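Local structure of propionate kinase (Francisella tularensis subsp. tularensis, 3KHY) at residues T257-N261 and K262-L266; N273-R276 and E277-L281; L291-E294 and I295-R299. The protein probably transfers the terminal phosphate of ATP to acetate or propionate, reversibly and with magnesium, as a homodimeric kinase of the acetokinase family. All coordinates share one frame; numbering follows the deposited sequence.

Interaction 1: residues T257-N261 and K262-L266; sequences TNMLN and KQSGL
Ser264 OG reaches back to Met259 O at 2.7 Å and closes the C-terminal end of helix 253-262, where Gln263 is the first residue to leave helical geometry. The same carbonyl oxygen also accepts Gln263 N at 3.0 Å. The two donors stand on opposite faces of the carbonyl plane, each well out of it, so two bonds grip one oxygen. The hydroxyl lies beside the backbone N of Ser264 (chi1 -61°), which turns it back toward the helix and brings OG to 3.3 Å from SE of selenomethionine Met259. One residue earlier, Lys262 N makes the preceding turn's bond to Asn258 O. On the outer side of the turn, the Asn258 side chain crosses that of Lys262 at about a right angle, ND2 of Asn258 lying 3.5 Å from Lys262 CG.

Further out, the selenomethionine and Leu260 face inward onto helix 241-249, and Leu260 also packs on Pro239 of the second subunit. Thr232 holds the exit of the helix through Asn261 O and the backbone of Ser264, while Asn261 touches Arg233, a predicted transition-state stabiliser. A water ties two side chains over the helix end, donating to Asn258 OD1 at 3.1 Å and accepting from Gln263 NE2 at 2.7 Å.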
ATOM      1  N   THR A 257      -8.911   2.018 -14.478  1.00 17.67           N
ATOM      2  CA  THR A 257      -7.636   1.315 -14.476  1.00 17.72           C
ATOM      3  C   THR A 257      -6.681   1.939 -15.491  1.00 21.63           C
ATOM      4  O   THR A 257      -5.477   2.073 -15.233  1.00 19.28           O
ATOM      5  CB  THR A 257      -7.814  -0.187 -14.792  1.00 19.64           C
ATOM      6  OG1 THR A 257      -8.669  -0.791 -13.812  1.00 20.61           O
ATOM      7  CG2 THR A 257      -6.461  -0.907 -14.786  1.00 20.39           C
ATOM      8  N   ASN A 258      -7.217   2.324 -16.646  1.00 20.42           N
ATOM      9  CA  ASN A 258      -6.406   3.004 -17.653  1.00 21.85           C
ATOM     10  C   ASN A 258      -5.856   4.315 -17.109  1.00 21.22           C
ATOM     11  O   ASN A 258      -4.702   4.661 -17.345  1.00 20.53           O
ATOM     12  CB  ASN A 258      -7.209   3.273 -18.923  1.00 27.07           C
ATOM     13  CG  ASN A 258      -6.416   4.064 -19.940  1.00 41.69           C
ATOM     14  OD1 ASN A 258      -6.631   5.266 -20.117  1.00 48.09           O
ATOM     15  ND2 ASN A 258      -5.466   3.399 -20.595  1.00 38.12           N
HETATM   16  N   MSE A 259      -6.696   5.042 -16.380  1.00 18.02           N
HETATM   17  CA  MSE A 259      -6.277   6.299 -15.758  1.00 19.47           C
HETATM   18  C   MSE A 259      -5.108   6.081 -14.798  1.00 13.40           C
HETATM   19  O   MSE A 259      -4.141   6.859 -14.787  1.00 13.26           O
HETATM   20  CB  MSE A 259      -7.452   6.950 -15.020  1.00 18.49           C
HETATM   21  CG  MSE A 259      -7.096   8.238 -14.294  1.00 19.70           C
HETATM   22 SE   MSE A 259      -6.510   7.917 -12.451  0.80 26.72          SE
HETATM   23  CE  MSE A 259      -8.208   7.221 -11.751  1.00 17.01           C
ATOM     24  N   LEU A 260      -5.191   5.026 -13.990  1.00 17.36           N
ATOM     25  CA  LEU A 260      -4.139   4.754 -13.008  1.00 16.12           C
ATOM     26  C   LEU A 260      -2.843   4.293 -13.660  1.00 18.20           C
ATOM     27  O   LEU A 260      -1.766   4.489 -13.108  1.00 16.63           O
ATOM     28  CB  LEU A 260      -4.603   3.704 -12.001  1.00 14.95           C
ATOM     29  CG  LEU A 260      -5.709   4.099 -11.020  1.00 13.91           C
ATOM     30  CD1 LEU A 260      -6.216   2.866 -10.294  1.00 16.58           C
ATOM     31  CD2 LEU A 260      -5.183   5.133 -10.001  1.00 13.65           C
ATOM     32  N   ASN A 261      -2.960   3.672 -14.830  1.00 19.40           N
ATOM     33  CA  ASN A 261      -1.810   3.120 -15.549  1.00 19.19           C
ATOM     34  C   ASN A 261      -1.144   4.091 -16.526  1.00 17.78           C
ATOM     35  O   ASN A 261       0.056   3.998 -16.780  1.00 21.11           O
ATOM     36  CB  ASN A 261      -2.240   1.873 -16.323  1.00 24.55           C
ATOM     37  CG  ASN A 261      -1.867   0.597 -15.618  1.00 35.82           C
ATOM     38  OD1 ASN A 261      -0.687   0.268 -15.497  1.00 43.24           O
ATOM     39  ND2 ASN A 261      -2.870  -0.136 -15.146  1.00 33.82           N
ATOM     40  N   LYS A 262      -1.932   5.010 -17.072  1.00 18.71           N
ATOM     41  CA  LYS A 262      -1.499   5.820 -18.212  1.00 17.88           C
ATOM     42  C   LYS A 262      -1.618   7.332 -18.012  1.00 18.90           C
ATOM     43  O   LYS A 262      -1.039   8.102 -18.778  1.00 19.32           O
ATOM     44  CB  LYS A 262      -2.281   5.429 -19.480  1.00 24.87           C
ATOM     45  CG  LYS A 262      -2.043   3.997 -19.949  1.00 32.37           C
ATOM     46  CD  LYS A 262      -0.622   3.828 -20.455  1.00 43.03           C
ATOM     47  CE  LYS A 262      -0.337   2.387 -20.857  1.00 50.16           C
ATOM     48  NZ  LYS A 262       1.111   2.199 -21.180  1.00 54.72           N
ATOM     49  N   GLN A 263      -2.372   7.769 -17.007  1.00 18.77           N
ATOM     50  CA  GLN A 263      -2.536   9.214 -16.803  1.00 22.35           C
ATOM     51  C   GLN A 263      -2.126   9.680 -15.394  1.00 22.27           C
ATOM     52  O   GLN A 263      -2.383  10.817 -14.998  1.00 19.58           O
ATOM     53  CB  GLN A 263      -3.982   9.634 -17.097  1.00 20.13           C
ATOM     54  CG  GLN A 263      -4.470   9.316 -18.526  1.00 30.82           C
ATOM     55  CD  GLN A 263      -3.697  10.064 -19.620  1.00 48.10           C
ATOM     56  OE1 GLN A 263      -3.243  11.197 -19.424  1.00 51.02           O
ATOM     57  NE2 GLN A 263      -3.558   9.430 -20.779  1.00 52.54           N
ATOM     58  N   SER A 264      -1.492   8.794 -14.640  1.00 16.79           N
ATOM     59  CA  SER A 264      -1.189   9.071 -13.241  1.00 13.17           C
ATOM     60  C   SER A 264       0.320   9.219 -13.031  1.00 15.58           C
ATOM     61  O   SER A 264       1.024   9.645 -13.936  1.00 15.41           O
ATOM     62  CB  SER A 264      -1.791   7.968 -12.352  1.00 11.95           C
ATOM     63  OG  SER A 264      -3.206   7.957 -12.510  1.00 13.91           O
ATOM     64  N   GLY A 265       0.826   8.887 -11.845  1.00 13.97           N
ATOM     65  CA  GLY A 265       2.258   9.055 -11.593  1.00 16.03           C
ATOM     66  C   GLY A 265       2.704  10.503 -11.801  1.00 19.47           C
ATOM     67  O   GLY A 265       1.915  11.431 -11.585  1.00 16.38           O
ATOM     68  N   LEU A 266       3.957  10.703 -12.211  1.00 15.52           N
ATOM     69  CA  LEU A 266       4.487  12.055 -12.449  1.00 17.45           C
ATOM     70  C   LEU A 266       3.627  12.835 -13.444  1.00 17.30           C
ATOM     71  O   LEU A 266       3.372  14.035 -13.270  1.00 16.50           O
ATOM     72  CB  LEU A 266       5.934  11.981 -12.968  1.00 18.72           C
ATOM     73  CG  LEU A 266       6.944  11.224 -12.093  1.00 17.64           C
ATOM     74  CD1 LEU A 266       8.290  11.099 -12.806  1.00 19.32           C
ATOM     75  CD2 LEU A 266       7.111  11.946 -10.792  1.00 11.16           C
TER
HETATM   76  O   HOH W   1      -4.857   7.268 -21.735  1.00 39.85           O
HETATM   77  O   HOH W   2       1.775   2.076 -17.865  1.00 34.69           O

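Interaction 2: residues N273-R276 and E277-L281; sequences NDMR and EVSQL
Asp274 and Glu277 meet at the start of a helix, their side chains crossing at about a right angle with Asp274 OD2 4.0 Å from Glu277 CG. The two carboxylate planes are 25° apart, and OD2 of Asp274 lies 4.3 Å from OE2 of Glu277. The like charges probably disfavour each other. A water joins the two residues elsewhere, donating to Glu277 OE1 at 2.9 Å and to Asn273 OD1 while accepting from Asp274 N.

Among the hydrogen bonds, Asp274 OD1 accepts Arg276 N at 2.9 Å, the donor lying above the carboxylate plane. With CG anti to its own N (chi1 179°), the aspartate puts OD1 within reach of this N-H. Asp274 is the N-cap of helix 275-283, and this is its capping bond; Asp274, Met275 and Arg276 together belong to the predicted ATP-binding site. Regular helical bonds follow: Val278 N to Asp274 O, nearly straight at 168°, then Ser279 N to Met275 O and Gln280 N to Arg276 O. Ser279 OG lies 3.1 Å from Met275 O and is hydrogen-bonded to Asn329 ND2.

Apolar contact occupies the buried side. The chain of selenomethionine Met275, bent at chi2 and chi3, brings SE to 4.0 Å from Val278 CB. Both Met275 and Val278 continue onto Ile293 of helix 287-307, and the selenomethionine reaches Ile330 of helix 328-337.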
ATOM      1  N   ASN A 273       5.680  12.987 -17.801  1.00 19.95           N
ATOM      2  CA  ASN A 273       6.001  11.625 -17.366  1.00 21.47           C
ATOM      3  C   ASN A 273       7.501  11.366 -17.243  1.00 19.65           C
ATOM      4  O   ASN A 273       7.927  10.491 -16.499  1.00 21.99           O
ATOM      5  CB  ASN A 273       5.388  10.592 -18.312  1.00 22.09           C
ATOM      6  CG  ASN A 273       6.014  10.629 -19.694  1.00 35.88           C
ATOM      7  OD1 ASN A 273       5.873  11.607 -20.419  1.00 37.36           O
ATOM      8  ND2 ASN A 273       6.728   9.567 -20.053  1.00 31.97           N
ATOM      9  N   ASP A 274       8.297  12.131 -17.977  1.00 15.61           N
ATOM     10  CA  ASP A 274       9.745  11.909 -18.038  1.00 23.56           C
ATOM     11  C   ASP A 274      10.446  12.619 -16.874  1.00 21.00           C
ATOM     12  O   ASP A 274      10.411  13.841 -16.784  1.00 17.64           O
ATOM     13  CB  ASP A 274      10.280  12.410 -19.387  1.00 25.95           C
ATOM     14  CG  ASP A 274      11.788  12.239 -19.532  1.00 35.46           C
ATOM     15  OD1 ASP A 274      12.480  11.924 -18.542  1.00 39.87           O
ATOM     16  OD2 ASP A 274      12.284  12.435 -20.656  1.00 46.03           O
HETATM   17  N   MSE A 275      11.072  11.857 -15.981  1.00 14.97           N
HETATM   18  CA  MSE A 275      11.682  12.443 -14.777  1.00 16.21           C
HETATM   19  C   MSE A 275      12.727  13.517 -15.072  1.00 16.08           C
HETATM   20  O   MSE A 275      12.882  14.464 -14.290  1.00 17.48           O
HETATM   21  CB  MSE A 275      12.286  11.372 -13.865  1.00 14.55           C
HETATM   22  CG  MSE A 275      12.924  11.963 -12.580  1.00 11.91           C
HETATM   23 SE   MSE A 275      11.717  13.083 -11.501  0.80 22.70          SE
HETATM   24  CE  MSE A 275      11.105  11.710 -10.214  1.00 14.27           C
ATOM     25  N   ARG A 276      13.446  13.366 -16.180  1.00 22.33           N
ATOM     26  CA  ARG A 276      14.415  14.377 -16.593  1.00 24.66           C
ATOM     27  C   ARG A 276      13.738  15.725 -16.837  1.00 22.83           C
ATOM     28  O   ARG A 276      14.244  16.765 -16.420  1.00 22.52           O
ATOM     29  CB  ARG A 276      15.153  13.939 -17.855  1.00 35.39           C
ATOM     30  CG  ARG A 276      15.904  12.630 -17.716  1.00 52.75           C
ATOM     31  CD  ARG A 276      16.670  12.300 -18.996  1.00 70.81           C
ATOM     32  NE  ARG A 276      17.591  11.180 -18.810  1.00 84.58           N
ATOM     33  CZ  ARG A 276      18.545  10.843 -19.674  1.00 90.67           C
ATOM     34  NH1 ARG A 276      18.709  11.545 -20.789  1.00 91.19           N
ATOM     35  NH2 ARG A 276      19.339   9.808 -19.420  1.00 90.70           N
ATOM     36  N   GLU A 277      12.595  15.704 -17.517  1.00 19.83           N
ATOM     37  CA  GLU A 277      11.855  16.931 -17.778  1.00 20.45           C
ATOM     38  C   GLU A 277      11.227  17.473 -16.506  1.00 17.77           C
ATOM     39  O   GLU A 277      11.191  18.689 -16.291  1.00 17.85           O
ATOM     40  CB  GLU A 277      10.773  16.705 -18.832  1.00 28.71           C
ATOM     41  CG  GLU A 277      11.314  16.260 -20.177  1.00 44.94           C
ATOM     42  CD  GLU A 277      10.260  16.303 -21.265  1.00 63.19           C
ATOM     43  OE1 GLU A 277       9.101  16.666 -20.954  1.00 64.67           O
ATOM     44  OE2 GLU A 277      10.594  15.982 -22.430  1.00 71.47           O
ATOM     45  N   VAL A 278      10.707  16.578 -15.668  1.00 16.93           N
ATOM     46  CA  VAL A 278      10.191  17.013 -14.375  1.00 19.00           C
ATOM     47  C   VAL A 278      11.285  17.761 -13.605  1.00 17.17           C
ATOM     48  O   VAL A 278      11.064  18.866 -13.115  1.00 17.07           O
ATOM     49  CB  VAL A 278       9.647  15.834 -13.537  1.00 19.84           C
ATOM     50  CG1 VAL A 278       9.174  16.327 -12.167  1.00 15.35           C
ATOM     51  CG2 VAL A 278       8.513  15.140 -14.278  1.00 14.94           C
ATOM     52  N   SER A 279      12.477  17.174 -13.532  1.00 13.62           N
ATOM     53  CA  SER A 279      13.583  17.774 -12.773  1.00 16.59           C
ATOM     54  C   SER A 279      13.943  19.149 -13.330  1.00 19.38           C
ATOM     55  O   SER A 279      14.187  20.102 -12.581  1.00 20.06           O
ATOM     56  CB  SER A 279      14.824  16.853 -12.809  1.00 15.20           C
ATOM     57  OG  SER A 279      14.591  15.695 -12.010  1.00 16.81           O
ATOM     58  N   GLN A 280      13.963  19.247 -14.653  1.00 15.49           N
ATOM     59  CA  GLN A 280      14.332  20.497 -15.317  1.00 20.34           C
ATOM     60  C   GLN A 280      13.294  21.589 -15.061  1.00 21.84           C
ATOM     61  O   GLN A 280      13.636  22.745 -14.788  1.00 20.19           O
ATOM     62  CB  GLN A 280      14.496  20.269 -16.816  1.00 28.73           C
ATOM     63  CG  GLN A 280      15.749  19.491 -17.188  1.00 38.80           C
ATOM     64  CD  GLN A 280      15.801  19.170 -18.673  1.00 53.38           C
ATOM     65  OE1 GLN A 280      16.175  18.065 -19.070  1.00 57.00           O
ATOM     66  NE2 GLN A 280      15.416  20.134 -19.502  1.00 62.95           N
ATOM     67  N   LEU A 281      12.025  21.217 -15.139  1.00 19.05           N
ATOM     68  CA  LEU A 281      10.948  22.142 -14.789  1.00 22.68           C
ATOM     69  C   LEU A 281      10.997  22.581 -13.322  1.00 20.81           C
ATOM     70  O   LEU A 281      10.826  23.760 -13.013  1.00 18.46           O
ATOM     71  CB  LEU A 281       9.588  21.511 -15.086  1.00 23.58           C
ATOM     72  CG  LEU A 281       9.271  21.402 -16.573  1.00 36.24           C
ATOM     73  CD1 LEU A 281       8.038  20.552 -16.802  1.00 38.59           C
ATOM     74  CD2 LEU A 281       9.077  22.790 -17.160  1.00 48.90           C
TER
HETATM   75  O   HOH W   3       7.587  14.366 -20.052  1.00 21.77           O

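Interaction 3: residues L291-E294 and I295-R299; sequences LAIE and IFSHR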
ATOM      1  N   LEU A 291       6.489  19.351  -6.382  1.00 14.95           N
ATOM      2  CA  LEU A 291       5.605  18.483  -5.590  1.00 14.34           C
ATOM      3  C   LEU A 291       5.668  17.042  -6.068  1.00 14.03           C
ATOM      4  O   LEU A 291       5.645  16.108  -5.262  1.00 16.32           O
ATOM      5  CB  LEU A 291       4.150  18.972  -5.651  1.00 13.20           C
ATOM      6  CG  LEU A 291       3.146  18.123  -4.862  1.00 16.43           C
ATOM      7  CD1 LEU A 291       3.495  18.082  -3.357  1.00 13.41           C
ATOM      8  CD2 LEU A 291       1.708  18.605  -5.077  1.00 15.58           C
ATOM      9  N   ALA A 292       5.718  16.861  -7.384  1.00 14.77           N
ATOM     10  CA  ALA A 292       5.808  15.523  -7.963  1.00 15.59           C
ATOM     11  C   ALA A 292       7.079  14.831  -7.470  1.00 11.99           C
ATOM     12  O   ALA A 292       7.069  13.641  -7.148  1.00 13.37           O
ATOM     13  CB  ALA A 292       5.797  15.598  -9.493  1.00 14.53           C
ATOM     14  N   ILE A 293       8.175  15.582  -7.411  1.00 13.20           N
ATOM     15  CA  ILE A 293       9.441  15.033  -6.928  1.00 11.81           C
ATOM     16  C   ILE A 293       9.384  14.706  -5.433  1.00 10.58           C
ATOM     17  O   ILE A 293       9.926  13.690  -5.009  1.00 11.92           O
ATOM     18  CB  ILE A 293      10.625  15.978  -7.252  1.00 15.27           C
ATOM     19  CG1 ILE A 293      10.939  15.927  -8.754  1.00 16.23           C
ATOM     20  CG2 ILE A 293      11.873  15.605  -6.448  1.00 14.81           C
ATOM     21  CD1 ILE A 293      11.945  16.987  -9.210  1.00 16.30           C
ATOM     22  N   GLU A 294       8.730  15.563  -4.645  1.00 12.23           N
ATOM     23  CA  GLU A 294       8.543  15.297  -3.220  1.00 16.26           C
ATOM     24  C   GLU A 294       7.700  14.034  -3.029  1.00 14.51           C
ATOM     25  O   GLU A 294       8.063  13.154  -2.258  1.00 11.56           O
ATOM     26  CB  GLU A 294       7.877  16.477  -2.499  1.00 11.21           C
ATOM     27  CG  GLU A 294       8.734  17.748  -2.460  1.00 19.05           C
ATOM     28  CD  GLU A 294      10.085  17.494  -1.821  1.00 18.26           C
ATOM     29  OE1 GLU A 294      10.120  17.186  -0.605  1.00 17.84           O
ATOM     30  OE2 GLU A 294      11.105  17.579  -2.538  1.00 19.87           O
ATOM     31  N   ILE A 295       6.570  13.944  -3.726  1.00 12.79           N
ATOM     32  CA  ILE A 295       5.715  12.753  -3.577  1.00 10.36           C
ATOM     33  C   ILE A 295       6.488  11.490  -3.984  1.00 10.93           C
ATOM     34  O   ILE A 295       6.499  10.495  -3.269  1.00 11.32           O
ATOM     35  CB  ILE A 295       4.413  12.900  -4.380  1.00 13.03           C
ATOM     36  CG1 ILE A 295       3.594  14.071  -3.828  1.00 12.05           C
ATOM     37  CG2 ILE A 295       3.585  11.622  -4.306  1.00 14.37           C
ATOM     38  CD1 ILE A 295       2.367  14.402  -4.668  1.00 15.19           C
ATOM     39  N   PHE A 296       7.141  11.539  -5.135  1.00 11.33           N
ATOM     40  CA  PHE A 296       7.930  10.407  -5.634  1.00  9.10           C
ATOM     41  C   PHE A 296       9.017  10.010  -4.632  1.00 12.47           C
ATOM     42  O   PHE A 296       9.125   8.845  -4.241  1.00 15.44           O
ATOM     43  CB  PHE A 296       8.529  10.826  -6.979  1.00 10.79           C
ATOM     44  CG  PHE A 296       9.447   9.818  -7.630  1.00 15.59           C
ATOM     45  CD1 PHE A 296      10.771   9.701  -7.233  1.00 14.34           C
ATOM     46  CD2 PHE A 296       9.014   9.081  -8.730  1.00 14.05           C
ATOM     47  CE1 PHE A 296      11.629   8.817  -7.858  1.00 13.37           C
ATOM     48  CE2 PHE A 296       9.870   8.194  -9.370  1.00 18.76           C
ATOM     49  CZ  PHE A 296      11.183   8.063  -8.937  1.00 15.59           C
ATOM     50  N   SER A 297       9.821  10.979  -4.206  1.00 10.22           N
ATOM     51  CA  SER A 297      10.969  10.675  -3.355  1.00 10.64           C
ATOM     52  C   SER A 297      10.547  10.164  -1.986  1.00 11.55           C
ATOM     53  O   SER A 297      11.166   9.260  -1.444  1.00 11.19           O
ATOM     54  CB  SER A 297      11.862  11.908  -3.185  1.00 10.94           C
ATOM     55  OG  SER A 297      12.336  12.377  -4.442  1.00 15.23           O
ATOM     56  N   HIS A 298       9.510  10.773  -1.418  1.00 15.14           N
ATOM     57  CA  HIS A 298       9.032  10.365  -0.093  1.00 14.57           C
ATOM     58  C   HIS A 298       8.507   8.939  -0.105  1.00 16.58           C
ATOM     59  O   HIS A 298       8.718   8.170   0.837  1.00 12.42           O
ATOM     60  CB  HIS A 298       7.939  11.303   0.385  1.00 10.98           C
ATOM     61  CG  HIS A 298       7.449  10.986   1.760  1.00 18.52           C
ATOM     62  ND1 HIS A 298       8.203  11.229   2.888  1.00 31.55           N
ATOM     63  CD2 HIS A 298       6.292  10.435   2.188  1.00 15.45           C
ATOM     64  CE1 HIS A 298       7.528  10.841   3.955  1.00 28.21           C
ATOM     65  NE2 HIS A 298       6.363  10.362   3.558  1.00 23.93           N
ATOM     66  N   ARG A 299       7.822   8.563  -1.181  1.00 12.57           N
ATOM     67  CA  ARG A 299       7.317   7.198  -1.244  1.00 10.88           C
ATOM     68  C   ARG A 299       8.471   6.191  -1.301  1.00 11.52           C
ATOM     69  O   ARG A 299       8.440   5.168  -0.601  1.00 12.13           O
ATOM     70  CB  ARG A 299       6.346   6.980  -2.409  1.00  9.74           C
ATOM     71  CG  ARG A 299       5.729   5.578  -2.325  1.00 19.07           C
ATOM     72  CD  ARG A 299       4.564   5.355  -3.253  1.00 22.87           C
ATOM     73  NE  ARG A 299       3.516   6.379  -3.165  1.00 16.74           N
ATOM     74  CZ  ARG A 299       2.544   6.470  -4.064  1.00 23.36           C
ATOM     75  NH1 ARG A 299       2.513   5.590  -5.065  1.00 17.50           N
ATOM     76  NH2 ARG A 299       1.621   7.423  -3.977  1.00 18.82           N
TER
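Ile295 folds back along helix 287-307 onto Leu291, one turn earlier, in an i/i+4 apolar contact within a regular alpha-helix. Its CB sits 3.5 Å from Leu291 O, the carbonyl that accepts Ile295 N. CG1, placed beside the backbone N (chi1 -63°), passes closer to that oxygen, at 3.2 Å, and also meets Leu291 CD1. At the tip, Ile295 CD1 lies 3.8 Å from Leu291 CG and 4.1 Å from Leu291 CD1, so the ethyl arm crosses the leucine at CG and its CD1 branch. Beyond Leu291, Ile295 packs on Ile269 of helix 265-270 and on Tyr152 of the second subunit.

Other faces of the helix have different neighbours. Glu294 forms a salt bridge with Lys337 and a hydrogen bond with Asn333, both on helix 328-337. His298 turns its ring outward: NE2 is hydrogen-bonded to Tyr310 OH of the second subunit, and the ring meets Tyr152 of that subunit edge-to-face. The buried Ser297 hydroxyl is satisfied within the helix: OG and Ser297 N reach Ile293 O from opposite faces of its carbonyl plane, each at 2.8 Å, with OG also 3.8 Å from Ile293 CG2.

Overall arrangement
From the N terminus, interaction 1 ends helix 253-262 and leads into helix 265-270, interaction 2 opens helix 275-283, and interaction 3 lies within helix 287-307. Each is local and closes no large loop; the three stand in series, without nesting or crossing, their centres 13 to 17 Å apart. Leu266 links all of them, its CD1 lying 3.9 Å from Met275 CE and its CD2 4.0 Å from Phe296 CD2. Met275 CE in turn meets Phe296 CG at 3.6 Å. Helices 265-270, 275-283 and 287-307 thus share one apolar core that includes Met275 of the predicted ATP site, while interactions 1 and 3 also touch the second subunit.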